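Local coordinates for protein uncharacterized N-acetyltransferase D2E76_00625 (Mycobacteroides abscessus, PDB 6YCA) that is a GCN5-related N-acetyltransferase of the Eis family that binds acetyl coenzyme A but is unable to acetylate aminoglycosides, at residues A[25-39]-A[61-75]. Residues are numbered along the deposited sequence; the frame is centred on the assembly and turned at random.
Sequences DIRFLQSRAEHERAF and LELGRYLGAFVQGEL. With SO4 (sulfate ion), chain H.
The guanidinium of Arg27 lies flat over one face of the Phe70 ring, a cation-pi stack with planes 23° apart and Arg27 CZ 3.6 Å from the ring centroid. Arg27 CG sits between the backbone N and the carbonyl carbon (chi1 54°), and the chain runs extended to NE, which carries the guanidinium across Phe70. Leu75 CD1 covers the opposite face of Phe70, and Leu29 CD2 reaches Phe70 CZ obliquely. Phe28 takes Leu67 CD2 over the centre of its ring, 3.7 Å from the centroid. Leu29 CD1 packs over the Tyr66 ring, and Ala38 CB meets the same residue near CZ. Leu63 CD2 lies over one face of His35, with Leu29 CB over the other. A salt bridge fixes the guanidinium: NH1 and NH2 of Arg27 grip Glu34 OE2 end-on, from the same face of its plane. Gln30 N binds Glu34 OE1. His35 ND1 and N bond to Ser31 O from opposite faces; Ser31 is the helix N-cap. Strands 25-28 and 67-70 pair antiparallel, with Arg27 and Phe70 on one face and Ile26 and Ala69 on the other. Leu29 N to Tyr66 O (2.8 Å) extends the pairing. This is the edge of the N-terminal GNAT domain, where its first strand leads into its first helix.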
ATOM      1  N   ASP A  25     -30.445  36.300  17.361  1.00 58.77           N
ATOM      2  CA  ASP A  25     -29.894  36.960  18.537  1.00 52.70           C
ATOM      3  C   ASP A  25     -28.576  36.303  18.929  1.00 54.49           C
ATOM      4  O   ASP A  25     -28.472  35.071  18.948  1.00 58.81           O
ATOM      5  CB  ASP A  25     -30.890  36.888  19.698  1.00 48.62           C
ATOM      6  CG  ASP A  25     -30.430  37.669  20.912  1.00 52.59           C
ATOM      7  OD1 ASP A  25     -29.575  38.569  20.758  1.00 54.32           O
ATOM      8  OD2 ASP A  25     -30.924  37.380  22.023  1.00 54.71           O
ATOM      9  N   ILE A  26     -27.567  37.125  19.218  1.00 48.45           N
ATOM     10  CA  ILE A  26     -26.250  36.660  19.646  1.00 40.49           C
ATOM     11  C   ILE A  26     -26.039  37.149  21.073  1.00 44.39           C
ATOM     12  O   ILE A  26     -25.824  38.346  21.297  1.00 56.51           O
ATOM     13  CB  ILE A  26     -25.134  37.182  18.733  1.00 38.56           C
ATOM     14  CG1 ILE A  26     -25.397  36.784  17.278  1.00 39.97           C
ATOM     15  CG2 ILE A  26     -23.781  36.675  19.210  1.00 35.67           C
ATOM     16  CD1 ILE A  26     -25.108  35.339  16.980  1.00 42.40           C
ATOM     17  N   ARG A  27     -26.085  36.233  22.037  1.00 41.10           N
ATOM     18  CA  ARG A  27     -25.886  36.588  23.436  1.00 44.18           C
ATOM     19  C   ARG A  27     -25.060  35.514  24.135  1.00 43.06           C
ATOM     20  O   ARG A  27     -24.932  34.388  23.652  1.00 40.86           O
ATOM     21  CB  ARG A  27     -27.220  36.791  24.165  1.00 41.53           C
ATOM     22  CG  ARG A  27     -28.168  35.607  24.054  1.00 41.85           C
ATOM     23  CD  ARG A  27     -29.362  35.770  24.977  1.00 53.72           C
ATOM     24  NE  ARG A  27     -30.366  34.729  24.769  1.00 58.03           N
ATOM     25  CZ  ARG A  27     -30.319  33.524  25.329  1.00 58.33           C
ATOM     26  NH1 ARG A  27     -29.307  33.197  26.123  1.00 55.81           N
ATOM     27  NH2 ARG A  27     -31.280  32.642  25.088  1.00 45.92           N
ATOM     28  N   PHE A  28     -24.512  35.876  25.294  1.00 44.24           N
ATOM     29  CA  PHE A  28     -23.757  34.921  26.094  1.00 41.36           C
ATOM     30  C   PHE A  28     -24.699  33.951  26.789  1.00 47.69           C
ATOM     31  O   PHE A  28     -25.771  34.335  27.268  1.00 58.74           O
ATOM     32  CB  PHE A  28     -22.936  35.657  27.151  1.00 38.68           C
ATOM     33  CG  PHE A  28     -21.625  36.174  26.647  1.00 37.91           C
ATOM     34  CD1 PHE A  28     -20.566  35.307  26.424  1.00 40.05           C
ATOM     35  CD2 PHE A  28     -21.447  37.525  26.397  1.00 39.44           C
ATOM     36  CE1 PHE A  28     -19.354  35.777  25.954  1.00 40.58           C
ATOM     37  CE2 PHE A  28     -20.238  38.002  25.928  1.00 43.25           C
ATOM     38  CZ  PHE A  28     -19.189  37.128  25.705  1.00 41.80           C
ATOM     39  N   LEU A  29     -24.295  32.688  26.850  1.00 44.19           N
ATOM     40  CA  LEU A  29     -25.090  31.705  27.568  1.00 47.54           C
ATOM     41  C   LEU A  29     -24.982  31.946  29.065  1.00 50.72           C
ATOM     42  O   LEU A  29     -23.932  32.362  29.567  1.00 54.99           O
ATOM     43  CB  LEU A  29     -24.582  30.307  27.237  1.00 44.01           C
ATOM     44  CG  LEU A  29     -24.413  30.070  25.740  1.00 40.83           C
ATOM     45  CD1 LEU A  29     -23.902  28.674  25.493  1.00 37.75           C
ATOM     46  CD2 LEU A  29     -25.730  30.302  25.020  1.00 43.29           C
ATOM     47  N   GLN A  30     -26.078  31.702  29.785  1.00 48.84           N
ATOM     48  CA  GLN A  30     -26.098  31.974  31.221  1.00 53.06           C
ATOM     49  C   GLN A  30     -26.888  30.919  31.995  1.00 56.02           C
ATOM     50  O   GLN A  30     -27.629  31.237  32.931  1.00 59.36           O
ATOM     51  CB  GLN A  30     -26.505  33.416  31.533  1.00 59.05           C
ATOM     52  CG  GLN A  30     -27.894  33.811  31.090  1.00 69.37           C
ATOM     53  CD  GLN A  30     -28.098  35.310  31.164  1.00 77.40           C
ATOM     54  OE1 GLN A  30     -27.206  36.045  31.593  1.00 80.65           O
ATOM     55  NE2 GLN A  30     -29.266  35.776  30.738  1.00 79.72           N
ATOM     56  N   SER A  31     -26.739  29.648  31.621  1.00 54.91           N
ATOM     57  CA  SER A  31     -27.399  28.562  32.337  1.00 56.28           C
ATOM     58  C   SER A  31     -26.706  27.254  31.989  1.00 58.70           C
ATOM     59  O   SER A  31     -26.072  27.129  30.937  1.00 54.25           O
ATOM     60  CB  SER A  31     -28.894  28.473  32.013  1.00 51.78           C
ATOM     61  OG  SER A  31     -29.115  28.307  30.627  1.00 48.70           O
ATOM     62  N   ARG A  32     -26.829  26.279  32.892  1.00 64.10           N
ATOM     63  CA  ARG A  32     -26.273  24.955  32.624  1.00 61.21           C
ATOM     64  C   ARG A  32     -26.990  24.264  31.469  1.00 58.46           C
ATOM     65  O   ARG A  32     -26.367  23.504  30.720  1.00 54.55           O
ATOM     66  CB  ARG A  32     -26.300  24.084  33.888  1.00 61.72           C
ATOM     67  CG  ARG A  32     -27.667  23.486  34.246  1.00 67.61           C
ATOM     68  CD  ARG A  32     -28.668  24.553  34.685  1.00 73.98           C
ATOM     69  NE  ARG A  32     -28.404  25.030  36.040  1.00 77.68           N
ATOM     70  CZ  ARG A  32     -28.632  26.270  36.457  1.00 75.60           C
ATOM     71  NH1 ARG A  32     -29.118  27.176  35.618  1.00 70.72           N
ATOM     72  NH2 ARG A  32     -28.368  26.605  37.711  1.00 78.02           N
ATOM     73  N   ALA A  33     -28.293  24.514  31.307  1.00 58.25           N
ATOM     74  CA  ALA A  33     -29.019  23.938  30.180  1.00 55.73           C
ATOM     75  C   ALA A  33     -28.497  24.473  28.854  1.00 49.53           C
ATOM     76  O   ALA A  33     -28.350  23.717  27.888  1.00 51.88           O
ATOM     77  CB  ALA A  33     -30.516  24.211  30.324  1.00 60.16           C
ATOM     78  N   GLU A  34     -28.206  25.774  28.791  1.00 45.85           N
ATOM     79  CA  GLU A  34     -27.683  26.357  27.561  1.00 49.82           C
ATOM     80  C   GLU A  34     -26.267  25.878  27.261  1.00 54.34           C
ATOM     81  O   GLU A  34     -25.943  25.582  26.106  1.00 56.08           O
ATOM     82  CB  GLU A  34     -27.746  27.880  27.634  1.00 51.31           C
ATOM     83  CG  GLU A  34     -29.126  28.453  27.381  1.00 55.86           C
ATOM     84  CD  GLU A  34     -29.172  29.961  27.551  1.00 60.94           C
ATOM     85  OE1 GLU A  34     -28.112  30.567  27.817  1.00 59.15           O
ATOM     86  OE2 GLU A  34     -30.269  30.543  27.399  1.00 63.38           O
ATOM     87  N   HIS A  35     -25.416  25.773  28.285  1.00 55.01           N
ATOM     88  CA  HIS A  35     -24.053  25.301  28.053  1.00 54.61           C
ATOM     89  C   HIS A  35     -24.044  23.882  27.502  1.00 49.41           C
ATOM     90  O   HIS A  35     -23.239  23.561  26.621  1.00 46.25           O
ATOM     91  CB  HIS A  35     -23.219  25.394  29.332  1.00 61.65           C
ATOM     92  CG  HIS A  35     -22.793  26.786  29.685  1.00 62.21           C
ATOM     93  ND1 HIS A  35     -23.644  27.706  30.261  1.00 64.38           N
ATOM     94  CD2 HIS A  35     -21.596  27.409  29.561  1.00 59.81           C
ATOM     95  CE1 HIS A  35     -22.994  28.837  30.466  1.00 63.31           C
ATOM     96  NE2 HIS A  35     -21.749  28.684  30.053  1.00 61.61           N
ATOM     97  N   GLU A  36     -24.929  23.017  28.007  1.00 51.39           N
ATOM     98  CA  GLU A  36     -24.969  21.641  27.518  1.00 52.20           C
ATOM     99  C   GLU A  36     -25.438  21.586  26.069  1.00 50.12           C
ATOM    100  O   GLU A  36     -24.943  20.772  25.280  1.00 43.70           O
ATOM    101  CB  GLU A  36     -25.851  20.765  28.410  1.00 53.64           C
ATOM    102  CG  GLU A  36     -25.267  20.490  29.787  1.00 61.03           C
ATOM    103  CD  GLU A  36     -26.205  19.680  30.665  1.00 75.39           C
ATOM    104  OE1 GLU A  36     -27.353  19.432  30.236  1.00 81.41           O
ATOM    105  OE2 GLU A  36     -25.801  19.297  31.785  1.00 80.74           O
ATOM    106  N   ARG A  37     -26.381  22.455  25.699  1.00 52.44           N
ATOM    107  CA  ARG A  37     -26.856  22.476  24.321  1.00 51.42           C
ATOM    108  C   ARG A  37     -25.790  23.005  23.371  1.00 47.50           C
ATOM    109  O   ARG A  37     -25.628  22.482  22.263  1.00 50.46           O
ATOM    110  CB  ARG A  37     -28.120  23.327  24.229  1.00 55.71           C
ATOM    111  CG  ARG A  37     -28.734  23.368  22.841  1.00 62.18           C
ATOM    112  CD  ARG A  37     -29.359  22.044  22.456  1.00 68.26           C
ATOM    113  NE  ARG A  37     -30.532  21.734  23.265  1.00 76.08           N
ATOM    114  CZ  ARG A  37     -31.178  20.574  23.219  1.00 77.60           C
ATOM    115  NH1 ARG A  37     -30.763  19.619  22.395  1.00 78.89           N
ATOM    116  NH2 ARG A  37     -32.239  20.369  23.990  1.00 75.07           N
ATOM    117  N   ALA A  38     -25.043  24.025  23.794  1.00 38.53           N
ATOM    118  CA  ALA A  38     -23.963  24.538  22.961  1.00 31.36           C
ATOM    119  C   ALA A  38     -22.884  23.491  22.715  1.00 32.80           C
ATOM    120  O   ALA A  38     -22.278  23.466  21.636  1.00 34.82           O
ATOM    121  CB  ALA A  38     -23.364  25.785  23.601  1.00 31.05           C
ATOM    122  N   PHE A  39     -22.634  22.615  23.690  1.00 34.01           N
ATOM    123  CA  PHE A  39     -21.664  21.545  23.486  1.00 40.99           C
ATOM    124  C   PHE A  39     -22.147  20.555  22.433  1.00 45.31           C
ATOM    125  O   PHE A  39     -21.373  20.139  21.563  1.00 47.63           O
ATOM    126  CB  PHE A  39     -21.384  20.833  24.810  1.00 48.99           C
ATOM    127  CG  PHE A  39     -20.030  21.136  25.390  1.00 55.46           C
ATOM    128  CD1 PHE A  39     -19.154  21.989  24.740  1.00 56.99           C
ATOM    129  CD2 PHE A  39     -19.632  20.560  26.586  1.00 60.56           C
ATOM    130  CE1 PHE A  39     -17.908  22.269  25.277  1.00 59.62           C
ATOM    131  CE2 PHE A  39     -18.387  20.833  27.130  1.00 62.03           C
ATOM    132  CZ  PHE A  39     -17.524  21.689  26.473  1.00 61.75           C
ATOM    133  N   LEU A  61     -15.539  23.815  31.021  1.00 58.32           N
ATOM    134  CA  LEU A  61     -15.794  25.155  30.516  1.00 57.27           C
ATOM    135  C   LEU A  61     -15.481  26.206  31.570  1.00 58.48           C
ATOM    136  O   LEU A  61     -15.487  25.936  32.775  1.00 62.35           O
ATOM    137  CB  LEU A  61     -17.249  25.313  30.049  1.00 58.14           C
ATOM    138  CG  LEU A  61     -17.628  24.641  28.729  1.00 53.96           C
ATOM    139  CD1 LEU A  61     -19.113  24.792  28.451  1.00 55.52           C
ATOM    140  CD2 LEU A  61     -16.825  25.270  27.617  1.00 48.85           C
ATOM    141  N   GLU A  62     -15.223  27.421  31.092  1.00 56.09           N
ATOM    142  CA  GLU A  62     -15.102  28.592  31.945  1.00 55.59           C
ATOM    143  C   GLU A  62     -16.367  29.411  31.734  1.00 57.17           C
ATOM    144  O   GLU A  62     -16.619  29.895  30.622  1.00 60.00           O
ATOM    145  CB  GLU A  62     -13.881  29.417  31.543  1.00 51.91           C
ATOM    146  CG  GLU A  62     -13.726  30.720  32.310  1.00 54.75           C
ATOM    147  CD  GLU A  62     -12.417  31.427  32.002  1.00 54.75           C
ATOM    148  OE1 GLU A  62     -12.189  32.523  32.556  1.00 55.37           O
ATOM    149  OE2 GLU A  62     -11.615  30.886  31.210  1.00 54.27           O
ATOM    150  N   LEU A  63     -17.151  29.570  32.797  1.00 54.84           N
ATOM    151  CA  LEU A  63     -18.462  30.191  32.667  1.00 55.08           C
ATOM    152  C   LEU A  63     -18.346  31.684  32.398  1.00 52.55           C
ATOM    153  O   LEU A  63     -17.572  32.392  33.048  1.00 54.68           O
ATOM    154  CB  LEU A  63     -19.296  29.956  33.925  1.00 58.75           C
ATOM    155  CG  LEU A  63     -19.553  28.501  34.322  1.00 61.34           C
ATOM    156  CD1 LEU A  63     -20.435  28.433  35.571  1.00 62.38           C
ATOM    157  CD2 LEU A  63     -20.151  27.697  33.170  1.00 61.40           C
ATOM    158  N   GLY A  64     -19.092  32.152  31.403  1.00 46.40           N
ATOM    159  CA  GLY A  64     -19.167  33.568  31.110  1.00 43.12           C
ATOM    160  C   GLY A  64     -18.403  34.002  29.888  1.00 35.30           C
ATOM    161  O   GLY A  64     -18.155  35.201  29.716  1.00 34.09           O
ATOM    162  N   ARG A  65     -18.048  33.067  29.019  1.00 33.69           N
ATOM    163  CA  ARG A  65     -17.253  33.357  27.841  1.00 32.53           C
ATOM    164  C   ARG A  65     -17.834  32.668  26.620  1.00 28.81           C
ATOM    165  O   ARG A  65     -17.224  32.707  25.548  1.00 27.08           O
ATOM    166  CB  ARG A  65     -15.816  32.870  28.059  1.00 38.11           C
ATOM    167  CG  ARG A  65     -14.954  33.766  28.933  1.00 42.43           C
ATOM    168  CD  ARG A  65     -13.511  33.289  28.908  1.00 41.65           C
ATOM    169  NE  ARG A  65     -12.557  34.378  29.091  1.00 44.02           N
ATOM    170  CZ  ARG A  65     -11.911  34.977  28.097  1.00 41.41           C
ATOM    171  NH1 ARG A  65     -12.119  34.596  26.843  1.00 35.51           N
ATOM    172  NH2 ARG A  65     -11.058  35.957  28.356  1.00 41.99           N
ATOM    173  N   TYR A  66     -18.998  32.044  26.757  1.00 30.00           N
ATOM    174  CA  TYR A  66     -19.582  31.242  25.698  1.00 29.25           C
ATOM    175  C   TYR A  66     -20.709  32.044  25.067  1.00 36.48           C
ATOM    176  O   TYR A  66     -21.708  32.353  25.725  1.00 45.66           O
ATOM    177  CB  TYR A  66     -20.099  29.922  26.273  1.00 30.23           C
ATOM    178  CG  TYR A  66     -20.123  28.781  25.283  1.00 32.43           C
ATOM    179  CD1 TYR A  66     -20.584  28.963  23.987  1.00 30.71           C
ATOM    180  CD2 TYR A  66     -19.633  27.528  25.631  1.00 33.09           C
ATOM    181  CE1 TYR A  66     -20.596  27.922  23.083  1.00 29.95           C
ATOM    182  CE2 TYR A  66     -19.634  26.480  24.729  1.00 29.89           C
ATOM    183  CZ  TYR A  66     -20.116  26.685  23.459  1.00 29.55           C
ATOM    184  OH  TYR A  66     -20.125  25.649  22.552  1.00 30.95           O
ATOM    185  N   LEU A  67     -20.540  32.374  23.795  1.00 34.12           N
ATOM    186  CA  LEU A  67     -21.550  33.089  23.040  1.00 35.51           C
ATOM    187  C   LEU A  67     -22.424  32.080  22.316  1.00 38.57           C
ATOM    188  O   LEU A  67     -21.948  31.031  21.874  1.00 39.80           O
ATOM    189  CB  LEU A  67     -20.896  34.014  22.017  1.00 34.58           C
ATOM    190  CG  LEU A  67     -20.401  35.366  22.510  1.00 40.01           C
ATOM    191  CD1 LEU A  67     -19.438  35.960  21.506  1.00 40.07           C
ATOM    192  CD2 LEU A  67     -21.589  36.283  22.717  1.00 48.71           C
ATOM    193  N   GLY A  68     -23.703  32.402  22.203  1.00 38.56           N
ATOM    194  CA  GLY A  68     -24.644  31.532  21.536  1.00 31.71           C
ATOM    195  C   GLY A  68     -25.382  32.286  20.452  1.00 32.41           C
ATOM    196  O   GLY A  68     -25.614  33.490  20.547  1.00 33.56           O
ATOM    197  N   ALA A  69     -25.740  31.554  19.408  1.00 33.92           N
ATOM    198  CA  ALA A  69     -26.503  32.089  18.292  1.00 36.92           C
ATOM    199  C   ALA A  69     -27.878  31.445  18.336  1.00 44.68           C
ATOM    200  O   ALA A  69     -27.996  30.220  18.215  1.00 53.28           O
ATOM    201  CB  ALA A  69     -25.812  31.774  16.966  1.00 31.29           C
ATOM    202  N   PHE A  70     -28.907  32.263  18.525  1.00 41.36           N
ATOM    203  CA  PHE A  70     -30.275  31.788  18.679  1.00 40.75           C
ATOM    204  C   PHE A  70     -31.087  32.266  17.485  1.00 39.61           C
ATOM    205  O   PHE A  70     -31.110  33.465  17.192  1.00 40.58           O
ATOM    206  CB  PHE A  70     -30.895  32.333  19.969  1.00 47.55           C
ATOM    207  CG  PHE A  70     -30.193  31.892  21.227  1.00 47.83           C
ATOM    208  CD1 PHE A  70     -29.040  32.534  21.660  1.00 47.45           C
ATOM    209  CD2 PHE A  70     -30.706  30.859  21.995  1.00 44.42           C
ATOM    210  CE1 PHE A  70     -28.399  32.134  22.821  1.00 43.19           C
ATOM    211  CE2 PHE A  70     -30.070  30.454  23.157  1.00 40.54           C
ATOM    212  CZ  PHE A  70     -28.915  31.092  23.569  1.00 39.58           C
ATOM    213  N   VAL A  71     -31.734  31.332  16.792  1.00 39.75           N
ATOM    214  CA  VAL A  71     -32.717  31.653  15.763  1.00 48.80           C
ATOM    215  C   VAL A  71     -34.060  31.079  16.196  1.00 51.83           C
ATOM    216  O   VAL A  71     -34.176  29.874  16.456  1.00 52.57           O
ATOM    217  CB  VAL A  71     -32.298  31.191  14.355  1.00 44.16           C
ATOM    218  CG1 VAL A  71     -30.939  31.773  13.993  1.00 42.74           C
ATOM    219  CG2 VAL A  71     -32.290  29.673  14.224  1.00 41.91           C
ATOM    220  N   GLN A  72     -35.062  31.948  16.301  1.00 52.97           N
ATOM    221  CA  GLN A  72     -36.376  31.588  16.824  1.00 55.13           C
ATOM    222  C   GLN A  72     -36.236  30.892  18.179  1.00 55.05           C
ATOM    223  O   GLN A  72     -36.673  29.758  18.380  1.00 53.32           O
ATOM    224  CB  GLN A  72     -37.134  30.713  15.818  1.00 57.48           C
ATOM    225  CG  GLN A  72     -37.441  31.395  14.485  1.00 62.89           C
ATOM    226  CD  GLN A  72     -38.133  30.472  13.486  1.00 67.90           C
ATOM    227  OE1 GLN A  72     -38.923  29.604  13.863  1.00 73.13           O
ATOM    228  NE2 GLN A  72     -37.834  30.658  12.206  1.00 65.09           N
ATOM    229  N   GLY A  73     -35.656  31.629  19.123  1.00 59.25           N
ATOM    230  CA  GLY A  73     -35.442  31.122  20.480  1.00 63.14           C
ATOM    231  C   GLY A  73     -34.842  29.735  20.556  1.00 61.17           C
ATOM    232  O   GLY A  73     -35.248  28.926  21.401  1.00 69.34           O
ATOM    233  N   GLU A  74     -33.866  29.441  19.701  1.00 50.98           N
ATOM    234  CA  GLU A  74     -33.286  28.106  19.620  1.00 50.74           C
ATOM    235  C   GLU A  74     -31.791  28.233  19.376  1.00 48.12           C
ATOM    236  O   GLU A  74     -31.374  28.886  18.416  1.00 48.63           O
ATOM    237  CB  GLU A  74     -33.922  27.306  18.476  1.00 54.88           C
ATOM    238  CG  GLU A  74     -33.282  25.947  18.228  1.00 58.22           C
ATOM    239  CD  GLU A  74     -33.678  25.352  16.889  1.00 62.91           C
ATOM    240  OE1 GLU A  74     -34.330  26.061  16.093  1.00 66.56           O
ATOM    241  OE2 GLU A  74     -33.334  24.177  16.629  1.00 62.56           O
ATOM    242  N   LEU A  75     -30.992  27.603  20.234  1.00 44.06           N
ATOM    243  CA  LEU A  75     -29.544  27.701  20.110  1.00 42.00           C
ATOM    244  C   LEU A  75     -29.077  26.845  18.939  1.00 45.07           C
ATOM    245  O   LEU A  75     -29.263  25.624  18.937  1.00 47.50           O
ATOM    246  CB  LEU A  75     -28.887  27.230  21.404  1.00 42.09           C
ATOM    247  CG  LEU A  75     -27.361  27.275  21.434  1.00 41.13           C
ATOM    248  CD1 LEU A  75     -26.893  28.700  21.242  1.00 42.63           C
ATOM    249  CD2 LEU A  75     -26.844  26.724  22.743  1.00 42.03           C
TER
HETATM  250  S   SO4 H 502     -25.327  39.624  26.225  1.00 62.19           S
HETATM  251  O1  SO4 H 502     -24.401  40.474  26.970  1.00 64.16           O
HETATM  252  O2  SO4 H 502     -24.973  38.226  26.448  1.00 62.40           O
HETATM  253  O3  SO4 H 502     -26.693  39.853  26.687  1.00 60.01           O
HETATM  254  O4  SO4 H 502     -25.242  39.932  24.798  1.00 62.35           O